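Local coordinates for protein restriction endonuclease EcoP15I, modification subunit (PDB 4ZCF) that methylates one adenine of the asymmetric site 5'-CAGCAG-3' using S-adenosyl-L-methionine, and joins the Res subunit for DNA restriction, at residues Ala114-Thr128 and Leu188-Asn202. Residues are numbered along the deposited sequence; the frame is centred on the assembly and turned at random.
Sequences AEKVKMIYIDPPYNT and LMREDGTIFISIDHN
Thr194 to Ser198 run parallel to Lys118 to Ile122, a worked example of how two neighbouring strands of a Rossmann-like methyltransferase sheet meet. Their backbone bonds alternate: Lys118 O takes the N-H of Thr194, Thr194 O that of Ile120, and the series continues through Phe196 and Ile122 to Ser198. Before Lys118, where the chain turns a corner, Leu188 O accepts from both Lys116 N and Val117 N, and Val117 O receives Arg190 N at 2.9 Å.

Side chains divide between the two faces. On one, Ile120 sets CG2 against Ile195 CD1 (3.8 Å) and CD1 on Met189 CG, while Pro124 CG closes on Ile197 CG2. On the other, the methyl CE of Met119 packs on Phe196 CD1 at 3.6 Å; Met119 SD, 4.8 Å from the centroid of the Phe196 ring and oblique to it, makes a Met-aromatic contact. Phe196 CB lies in plane at the edge of the Tyr121 ring. That ring leans along the sheet towards Ser198 because chi1 (174°) puts CG opposite the backbone N. Tyr121 OH and Ser198 OG are modelled as hydrogen-bonded, either being a possible donor, but their 2.4 Å separation is doubtfully short.

Polar and aromatic groups finish the ends. Lys118 CG sits 3.7 Å above the centre of the Arg190 guanidinium, whose NE and NH2 grip Asp192 side-on, one carboxylate oxygen each; Glu434 also pairs with Arg190. Strand 119-122 runs directly into Asp123-Pro124-Pro125-Tyr126, the DPPY motif of N6-adenine methyltransferases, predicted to bind S-adenosyl methionine. Tyr126 lays one ring face over Ile199 CA, a CH-pi contact, and over Asp200 N; its OH bonds to Glu242.

Deep in the mixed sheet, strand 434-439 flanks 117-122 and strand 241-248 flanks 193-199. Helix 204-215 packs on Met189, Ile195 and Ile199, and helix 102-113 on Leu188.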
ATOM      1  N   ALA A 114     -12.657   2.576 -11.863  1.00 47.15           N
ATOM      2  CA  ALA A 114     -11.231   2.704 -11.788  1.00 48.35           C
ATOM      3  C   ALA A 114     -10.874   4.085 -12.228  1.00 55.19           C
ATOM      4  O   ALA A 114     -11.483   4.575 -13.133  1.00 58.39           O
ATOM      5  CB  ALA A 114     -10.601   1.688 -12.691  1.00 48.76           C
ATOM      6  N   GLU A 115      -9.858   4.714 -11.669  1.00 49.31           N
ATOM      7  CA  GLU A 115      -9.546   4.746 -10.266  1.00 47.47           C
ATOM      8  C   GLU A 115     -10.233   5.964  -9.713  1.00 46.28           C
ATOM      9  O   GLU A 115      -9.747   7.049  -9.863  1.00 43.67           O
ATOM     10  CB  GLU A 115      -8.040   4.967 -10.124  1.00 48.83           C
ATOM     11  CG  GLU A 115      -7.175   4.456 -11.278  1.00 57.52           C
ATOM     12  CD  GLU A 115      -5.756   4.995 -11.322  1.00 73.93           C
ATOM     13  OE1 GLU A 115      -5.569   6.195 -11.501  1.00 63.80           O
ATOM     14  OE2 GLU A 115      -4.807   4.211 -11.232  1.00 66.56           O
ATOM     15  N   LYS A 116     -11.363   5.784  -9.059  1.00 40.36           N
ATOM     16  CA  LYS A 116     -12.208   6.909  -8.663  1.00 38.80           C
ATOM     17  C   LYS A 116     -12.610   6.954  -7.217  1.00 39.34           C
ATOM     18  O   LYS A 116     -13.134   7.989  -6.791  1.00 38.89           O
ATOM     19  CB  LYS A 116     -13.472   6.971  -9.547  1.00 41.40           C
ATOM     20  CG  LYS A 116     -13.189   7.047 -11.024  1.00 38.94           C
ATOM     21  CD  LYS A 116     -13.881   8.202 -11.696  1.00 39.78           C
ATOM     22  CE  LYS A 116     -13.425   8.318 -13.138  1.00 42.36           C
ATOM     23  NZ  LYS A 116     -13.616   7.024 -13.879  1.00 51.21           N
ATOM     24  N   VAL A 117     -12.417   5.830  -6.477  1.00 32.63           N
ATOM     25  CA  VAL A 117     -12.734   5.650  -5.046  1.00 30.78           C
ATOM     26  C   VAL A 117     -11.644   6.285  -4.173  1.00 35.92           C
ATOM     27  O   VAL A 117     -10.468   5.985  -4.368  1.00 36.07           O
ATOM     28  CB  VAL A 117     -12.956   4.142  -4.709  1.00 32.34           C
ATOM     29  CG1 VAL A 117     -13.459   3.949  -3.289  1.00 31.42           C
ATOM     30  CG2 VAL A 117     -13.926   3.501  -5.693  1.00 31.64           C
ATOM     31  N   LYS A 118     -12.026   7.165  -3.223  1.00 33.10           N
ATOM     32  CA  LYS A 118     -11.064   7.824  -2.317  1.00 31.96           C
ATOM     33  C   LYS A 118     -10.768   6.942  -1.112  1.00 36.82           C
ATOM     34  O   LYS A 118      -9.670   7.005  -0.558  1.00 36.90           O
ATOM     35  CB  LYS A 118     -11.595   9.181  -1.822  1.00 32.55           C
ATOM     36  CG  LYS A 118     -10.494  10.205  -1.525  1.00 31.76           C
ATOM     37  CD  LYS A 118     -11.085  11.502  -0.981  1.00 47.37           C
ATOM     38  CE  LYS A 118     -10.101  12.656  -0.819  1.00 57.74           C
ATOM     39  NZ  LYS A 118      -8.878  12.293  -0.047  1.00 51.71           N
ATOM     40  N   MET A 119     -11.770   6.158  -0.662  1.00 32.25           N
ATOM     41  CA  MET A 119     -11.611   5.307   0.510  1.00 30.26           C
ATOM     42  C   MET A 119     -12.418   4.049   0.399  1.00 32.97           C
ATOM     43  O   MET A 119     -13.560   4.079  -0.049  1.00 33.65           O
ATOM     44  CB  MET A 119     -12.030   6.069   1.784  1.00 32.45           C
ATOM     45  CG  MET A 119     -11.582   5.412   3.076  1.00 37.02           C
ATOM     46  SD  MET A 119     -12.487   6.056   4.514  1.00 42.05           S
ATOM     47  CE  MET A 119     -12.649   4.630   5.457  1.00 36.74           C
ATOM     48  N   ILE A 120     -11.842   2.956   0.885  1.00 27.75           N
ATOM     49  CA  ILE A 120     -12.484   1.668   1.023  1.00 26.33           C
ATOM     50  C   ILE A 120     -12.409   1.287   2.475  1.00 34.30           C
ATOM     51  O   ILE A 120     -11.323   1.300   3.056  1.00 34.30           O
ATOM     52  CB  ILE A 120     -11.846   0.566   0.130  1.00 27.81           C
ATOM     53  CG1 ILE A 120     -11.949   0.933  -1.398  1.00 27.07           C
ATOM     54  CG2 ILE A 120     -12.429  -0.835   0.452  1.00 24.04           C
ATOM     55  CD1 ILE A 120     -11.309  -0.098  -2.361  1.00 17.43           C
ATOM     56  N   TYR A 121     -13.568   0.982   3.085  1.00 33.30           N
ATOM     57  CA  TYR A 121     -13.637   0.418   4.425  1.00 32.47           C
ATOM     58  C   TYR A 121     -14.323  -0.915   4.273  1.00 34.19           C
ATOM     59  O   TYR A 121     -15.383  -0.971   3.681  1.00 34.73           O
ATOM     60  CB  TYR A 121     -14.401   1.285   5.456  1.00 34.39           C
ATOM     61  CG  TYR A 121     -14.535   0.531   6.770  1.00 35.52           C
ATOM     62  CD1 TYR A 121     -13.412   0.260   7.558  1.00 36.68           C
ATOM     63  CD2 TYR A 121     -15.733  -0.086   7.119  1.00 35.90           C
ATOM     64  CE1 TYR A 121     -13.500  -0.533   8.697  1.00 33.41           C
ATOM     65  CE2 TYR A 121     -15.817  -0.922   8.231  1.00 37.18           C
ATOM     66  CZ  TYR A 121     -14.704  -1.114   9.033  1.00 38.78           C
ATOM     67  OH  TYR A 121     -14.780  -1.911  10.141  1.00 37.09           O
ATOM     68  N   ILE A 122     -13.749  -1.978   4.800  1.00 31.04           N
ATOM     69  CA  ILE A 122     -14.378  -3.304   4.756  1.00 30.74           C
ATOM     70  C   ILE A 122     -14.277  -4.036   6.086  1.00 32.57           C
ATOM     71  O   ILE A 122     -13.268  -3.930   6.769  1.00 29.85           O
ATOM     72  CB  ILE A 122     -13.992  -4.234   3.547  1.00 32.78           C
ATOM     73  CG1 ILE A 122     -12.486  -4.337   3.305  1.00 31.44           C
ATOM     74  CG2 ILE A 122     -14.785  -3.905   2.297  1.00 33.01           C
ATOM     75  CD1 ILE A 122     -12.068  -5.720   2.670  1.00 31.78           C
ATOM     76  N   ASP A 123     -15.343  -4.760   6.458  1.00 31.35           N
ATOM     77  CA  ASP A 123     -15.354  -5.604   7.647  1.00 32.12           C
ATOM     78  C   ASP A 123     -15.552  -7.038   7.127  1.00 38.89           C
ATOM     79  O   ASP A 123     -16.680  -7.506   6.976  1.00 39.98           O
ATOM     80  CB  ASP A 123     -16.418  -5.155   8.648  1.00 33.67           C
ATOM     81  CG  ASP A 123     -16.623  -6.024   9.871  1.00 45.70           C
ATOM     82  OD1 ASP A 123     -15.648  -6.664  10.317  1.00 48.72           O
ATOM     83  OD2 ASP A 123     -17.740  -5.988  10.443  1.00 48.69           O
ATOM     84  N   PRO A 124     -14.461  -7.717   6.725  1.00 35.55           N
ATOM     85  CA  PRO A 124     -14.616  -9.059   6.165  1.00 35.39           C
ATOM     86  C   PRO A 124     -14.878 -10.081   7.263  1.00 38.33           C
ATOM     87  O   PRO A 124     -14.752  -9.742   8.438  1.00 38.47           O
ATOM     88  CB  PRO A 124     -13.273  -9.292   5.471  1.00 36.95           C
ATOM     89  CG  PRO A 124     -12.298  -8.561   6.308  1.00 41.61           C
ATOM     90  CD  PRO A 124     -13.038  -7.322   6.774  1.00 37.76           C
ATOM     91  N   PRO A 125     -15.265 -11.324   6.940  1.00 33.35           N
ATOM     92  CA  PRO A 125     -15.382 -12.315   8.019  1.00 31.63           C
ATOM     93  C   PRO A 125     -13.977 -12.569   8.583  1.00 37.50           C
ATOM     94  O   PRO A 125     -12.973 -12.619   7.843  1.00 37.86           O
ATOM     95  CB  PRO A 125     -15.982 -13.549   7.333  1.00 33.24           C
ATOM     96  CG  PRO A 125     -15.679 -13.395   5.875  1.00 38.97           C
ATOM     97  CD  PRO A 125     -15.478 -11.921   5.596  1.00 35.05           C
ATOM     98  N   TYR A 126     -13.892 -12.608   9.911  1.00 34.70           N
ATOM     99  CA  TYR A 126     -12.669 -12.852  10.650  1.00 34.87           C
ATOM    100  C   TYR A 126     -12.551 -14.386  10.609  1.00 47.53           C
ATOM    101  O   TYR A 126     -13.475 -15.044  10.116  1.00 51.64           O
ATOM    102  CB  TYR A 126     -12.888 -12.368  12.091  1.00 34.27           C
ATOM    103  CG  TYR A 126     -13.046 -10.871  12.309  1.00 32.72           C
ATOM    104  CD1 TYR A 126     -13.109  -9.988  11.234  1.00 34.23           C
ATOM    105  CD2 TYR A 126     -13.129 -10.338  13.597  1.00 31.92           C
ATOM    106  CE1 TYR A 126     -13.300  -8.621  11.429  1.00 35.12           C
ATOM    107  CE2 TYR A 126     -13.266  -8.964  13.805  1.00 32.07           C
ATOM    108  CZ  TYR A 126     -13.344  -8.108  12.719  1.00 40.84           C
ATOM    109  OH  TYR A 126     -13.519  -6.758  12.912  1.00 39.87           O
ATOM    110  N   ASN A 127     -11.483 -14.999  11.059  1.00 44.01           N
ATOM    111  CA  ASN A 127     -11.626 -16.463  10.955  1.00 44.04           C
ATOM    112  C   ASN A 127     -11.607 -17.049  12.347  1.00 48.44           C
ATOM    113  O   ASN A 127     -10.792 -17.906  12.690  1.00 49.07           O
ATOM    114  CB  ASN A 127     -10.646 -17.081   9.952  1.00 42.85           C
ATOM    115  CG  ASN A 127     -10.937 -18.469   9.450  1.00 41.04           C
ATOM    116  OD1 ASN A 127     -11.905 -19.142   9.815  1.00 32.29           O
ATOM    117  ND2 ASN A 127     -10.017 -18.970   8.665  1.00 34.68           N
ATOM    118  N   THR A 128     -12.528 -16.506  13.153  1.00 45.14           N
ATOM    119  CA  THR A 128     -12.826 -16.724  14.564  1.00 44.80           C
ATOM    120  C   THR A 128     -12.899 -18.187  14.962  1.00 52.52           C
ATOM    121  O   THR A 128     -12.465 -18.538  16.066  1.00 54.45           O
ATOM    122  CB  THR A 128     -14.114 -15.934  14.905  1.00 45.92           C
ATOM    123  OG1 THR A 128     -13.841 -14.516  14.974  1.00 39.37           O
ATOM    124  CG2 THR A 128     -14.765 -16.391  16.170  1.00 46.12           C
ATOM    125  N   LEU A 188      -9.946   0.103  -8.334  1.00 37.32           N
ATOM    126  CA  LEU A 188     -10.953   1.163  -8.171  1.00 35.87           C
ATOM    127  C   LEU A 188     -10.465   2.366  -7.412  1.00 39.80           C
ATOM    128  O   LEU A 188     -11.055   3.452  -7.501  1.00 38.93           O
ATOM    129  CB  LEU A 188     -12.217   0.607  -7.508  1.00 35.55           C
ATOM    130  CG  LEU A 188     -12.920  -0.605  -8.176  1.00 37.80           C
ATOM    131  CD1 LEU A 188     -14.247  -0.859  -7.497  1.00 36.02           C
ATOM    132  CD2 LEU A 188     -13.120  -0.396  -9.706  1.00 35.22           C
ATOM    133  N   MET A 189      -9.348   2.175  -6.689  1.00 35.79           N
ATOM    134  CA  MET A 189      -8.718   3.168  -5.845  1.00 33.18           C
ATOM    135  C   MET A 189      -8.000   4.220  -6.609  1.00 38.80           C
ATOM    136  O   MET A 189      -7.118   3.921  -7.410  1.00 39.96           O
ATOM    137  CB  MET A 189      -7.737   2.488  -4.893  1.00 35.00           C
ATOM    138  CG  MET A 189      -8.404   1.694  -3.805  1.00 39.06           C
ATOM    139  SD  MET A 189      -7.267   0.731  -2.784  1.00 43.49           S
ATOM    140  CE  MET A 189      -6.409   2.041  -2.008  1.00 40.21           C
ATOM    141  N   ARG A 190      -8.291   5.478  -6.272  1.00 36.96           N
ATOM    142  CA  ARG A 190      -7.592   6.673  -6.749  1.00 35.99           C
ATOM    143  C   ARG A 190      -6.133   6.530  -6.244  1.00 43.33           C
ATOM    144  O   ARG A 190      -5.903   5.888  -5.204  1.00 44.12           O
ATOM    145  CB  ARG A 190      -8.217   7.884  -6.059  1.00 31.51           C
ATOM    146  CG  ARG A 190      -9.019   8.825  -6.939  1.00 30.35           C
ATOM    147  CD  ARG A 190      -9.948   9.723  -6.112  1.00 37.43           C
ATOM    148  NE  ARG A 190      -9.226  10.751  -5.358  1.00 45.67           N
ATOM    149  CZ  ARG A 190      -9.790  11.818  -4.783  1.00 61.39           C
ATOM    150  NH1 ARG A 190     -11.107  12.009  -4.857  1.00 39.04           N
ATOM    151  NH2 ARG A 190      -9.041  12.702  -4.126  1.00 44.49           N
ATOM    152  N   GLU A 191      -5.158   7.110  -6.950  1.00 40.08           N
ATOM    153  CA  GLU A 191      -3.750   7.017  -6.530  1.00 39.76           C
ATOM    154  C   GLU A 191      -3.526   7.548  -5.104  1.00 42.25           C
ATOM    155  O   GLU A 191      -2.749   6.979  -4.350  1.00 42.55           O
ATOM    156  CB  GLU A 191      -2.847   7.729  -7.531  1.00 41.32           C
ATOM    157  CG  GLU A 191      -2.757   6.990  -8.857  1.00 54.92           C
ATOM    158  CD  GLU A 191      -1.416   6.331  -9.114  1.00 77.35           C
ATOM    159  OE1 GLU A 191      -0.500   7.032  -9.607  1.00 65.53           O
ATOM    160  OE2 GLU A 191      -1.272   5.126  -8.799  1.00 67.88           O
ATOM    161  N   ASP A 192      -4.254   8.602  -4.734  1.00 37.30           N
ATOM    162  CA  ASP A 192      -4.207   9.265  -3.427  1.00 35.44           C
ATOM    163  C   ASP A 192      -5.194   8.620  -2.424  1.00 36.52           C
ATOM    164  O   ASP A 192      -5.431   9.176  -1.362  1.00 34.50           O
ATOM    165  CB  ASP A 192      -4.505  10.776  -3.622  1.00 35.92           C
ATOM    166  CG  ASP A 192      -5.922  11.165  -4.027  1.00 45.03           C
ATOM    167  OD1 ASP A 192      -6.687  10.275  -4.486  1.00 46.43           O
ATOM    168  OD2 ASP A 192      -6.269  12.350  -3.889  1.00 50.03           O
ATOM    169  N   GLY A 193      -5.801   7.500  -2.838  1.00 33.21           N
ATOM    170  CA  GLY A 193      -6.810   6.732  -2.118  1.00 31.49           C
ATOM    171  C   GLY A 193      -6.238   5.740  -1.138  1.00 35.33           C
ATOM    172  O   GLY A 193      -5.032   5.466  -1.156  1.00 34.78           O
ATOM    173  N   THR A 194      -7.114   5.245  -0.223  1.00 33.41           N
ATOM    174  CA  THR A 194      -6.784   4.337   0.886  1.00 32.96           C
ATOM    175  C   THR A 194      -7.814   3.245   1.133  1.00 36.84           C
ATOM    176  O   THR A 194      -8.999   3.445   0.912  1.00 38.26           O
ATOM    177  CB  THR A 194      -6.592   5.118   2.216  1.00 38.89           C
ATOM    178  OG1 THR A 194      -7.670   6.031   2.413  1.00 42.35           O
ATOM    179  CG2 THR A 194      -5.266   5.851   2.300  1.00 30.87           C
ATOM    180  N   ILE A 195      -7.351   2.099   1.612  1.00 32.68           N
ATOM    181  CA  ILE A 195      -8.165   0.974   2.049  1.00 32.18           C
ATOM    182  C   ILE A 195      -7.958   0.820   3.564  1.00 33.87           C
ATOM    183  O   ILE A 195      -6.849   0.995   4.035  1.00 34.41           O
ATOM    184  CB  ILE A 195      -7.931  -0.356   1.247  1.00 35.35           C
ATOM    185  CG1 ILE A 195      -8.878  -1.488   1.740  1.00 35.74           C
ATOM    186  CG2 ILE A 195      -6.455  -0.794   1.245  1.00 35.66           C
ATOM    187  CD1 ILE A 195      -9.111  -2.640   0.796  1.00 46.02           C
ATOM    188  N   PHE A 196      -9.035   0.534   4.309  1.00 29.71           N
ATOM    189  CA  PHE A 196      -9.107   0.260   5.758  1.00 27.44           C
ATOM    190  C   PHE A 196      -9.759  -1.142   5.897  1.00 32.83           C
ATOM    191  O   PHE A 196     -10.793  -1.395   5.274  1.00 32.89           O
ATOM    192  CB  PHE A 196      -9.977   1.341   6.431  1.00 27.68           C
ATOM    193  CG  PHE A 196      -9.358   2.713   6.596  1.00 26.94           C
ATOM    194  CD1 PHE A 196      -9.205   3.560   5.513  1.00 28.02           C
ATOM    195  CD2 PHE A 196      -8.941   3.161   7.845  1.00 29.48           C
ATOM    196  CE1 PHE A 196      -8.622   4.830   5.664  1.00 28.82           C
ATOM    197  CE2 PHE A 196      -8.384   4.441   8.001  1.00 31.89           C
ATOM    198  CZ  PHE A 196      -8.248   5.275   6.910  1.00 28.74           C
ATOM    199  N   ILE A 197      -9.106  -2.087   6.618  1.00 30.57           N
ATOM    200  CA  ILE A 197      -9.586  -3.472   6.797  1.00 28.52           C
ATOM    201  C   ILE A 197      -9.616  -3.875   8.249  1.00 33.65           C
ATOM    202  O   ILE A 197      -8.556  -4.002   8.869  1.00 34.06           O
ATOM    203  CB  ILE A 197      -8.826  -4.542   5.957  1.00 30.97           C
ATOM    204  CG1 ILE A 197      -8.492  -4.058   4.526  1.00 30.68           C
ATOM    205  CG2 ILE A 197      -9.603  -5.892   5.948  1.00 30.12           C
ATOM    206  CD1 ILE A 197      -7.560  -4.959   3.727  1.00 31.55           C
ATOM    207  N   SER A 198     -10.831  -4.120   8.784  1.00 31.44           N
ATOM    208  CA  SER A 198     -11.050  -4.590  10.152  1.00 31.77           C
ATOM    209  C   SER A 198     -10.752  -6.068  10.222  1.00 36.64           C
ATOM    210  O   SER A 198     -11.189  -6.822   9.357  1.00 35.46           O
ATOM    211  CB  SER A 198     -12.506  -4.393  10.576  1.00 35.70           C
ATOM    212  OG  SER A 198     -12.773  -3.048  10.926  1.00 40.69           O
ATOM    213  N   ILE A 199     -10.011  -6.488  11.259  1.00 34.54           N
ATOM    214  CA  ILE A 199      -9.688  -7.890  11.527  1.00 34.68           C
ATOM    215  C   ILE A 199      -9.381  -8.005  12.959  1.00 36.81           C
ATOM    216  O   ILE A 199      -9.224  -6.992  13.615  1.00 37.63           O
ATOM    217  CB  ILE A 199      -8.526  -8.528  10.701  1.00 38.61           C
ATOM    218  CG1 ILE A 199      -7.516  -7.517  10.199  1.00 38.69           C
ATOM    219  CG2 ILE A 199      -9.009  -9.592   9.650  1.00 39.81           C
ATOM    220  CD1 ILE A 199      -6.493  -7.201  11.137  1.00 46.03           C
ATOM    221  N   ASP A 200      -9.248  -9.243  13.431  1.00 31.88           N
ATOM    222  CA  ASP A 200      -8.883  -9.612  14.788  1.00 30.61           C
ATOM    223  C   ASP A 200      -7.593 -10.509  14.692  1.00 33.74           C
ATOM    224  O   ASP A 200      -6.994 -10.566  13.626  1.00 32.91           O
ATOM    225  CB  ASP A 200     -10.112 -10.221  15.555  1.00 30.91           C
ATOM    226  CG  ASP A 200     -10.353 -11.730  15.560  1.00 33.81           C
ATOM    227  OD1 ASP A 200      -9.817 -12.436  14.665  1.00 35.30           O
ATOM    228  OD2 ASP A 200     -11.059 -12.212  16.473  1.00 40.03           O
ATOM    229  N   HIS A 201      -7.154 -11.151  15.774  1.00 31.48           N
ATOM    230  CA  HIS A 201      -5.906 -11.943  15.796  1.00 32.01           C
ATOM    231  C   HIS A 201      -5.849 -13.194  14.914  1.00 39.29           C
ATOM    232  O   HIS A 201      -4.766 -13.732  14.685  1.00 39.66           O
ATOM    233  CB  HIS A 201      -5.531 -12.310  17.231  1.00 32.05           C
ATOM    234  CG  HIS A 201      -6.519 -13.226  17.869  1.00 34.97           C
ATOM    235  ND1 HIS A 201      -7.645 -12.739  18.497  1.00 37.04           N
ATOM    236  CD2 HIS A 201      -6.521 -14.573  17.943  1.00 36.06           C
ATOM    237  CE1 HIS A 201      -8.305 -13.802  18.918  1.00 36.02           C
ATOM    238  NE2 HIS A 201      -7.651 -14.924  18.626  1.00 36.03           N
ATOM    239  N   ASN A 202      -6.997 -13.687  14.465  1.00 38.04           N
ATOM    240  CA  ASN A 202      -7.035 -14.908  13.664  1.00 37.43           C
ATOM    241  C   ASN A 202      -6.305 -14.819  12.333  1.00 41.11           C
ATOM    242  O   ASN A 202      -5.450 -15.664  12.069  1.00 41.86           O
ATOM    243  CB  ASN A 202      -8.456 -15.444  13.538  1.00 31.24           C
ATOM    244  CG  ASN A 202      -9.020 -15.827  14.869  1.00 44.43           C
ATOM    245  OD1 ASN A 202      -8.552 -16.767  15.507  1.00 31.18           O
ATOM    246  ND2 ASN A 202      -9.968 -15.045  15.368  1.00 47.31           N
TER
HETATM  247  O   HOH W   1     -13.724   9.870  -5.015  1.00 36.32           O
HETATM  248  O   HOH W   2     -10.377 -16.926  17.684  1.00 52.98           O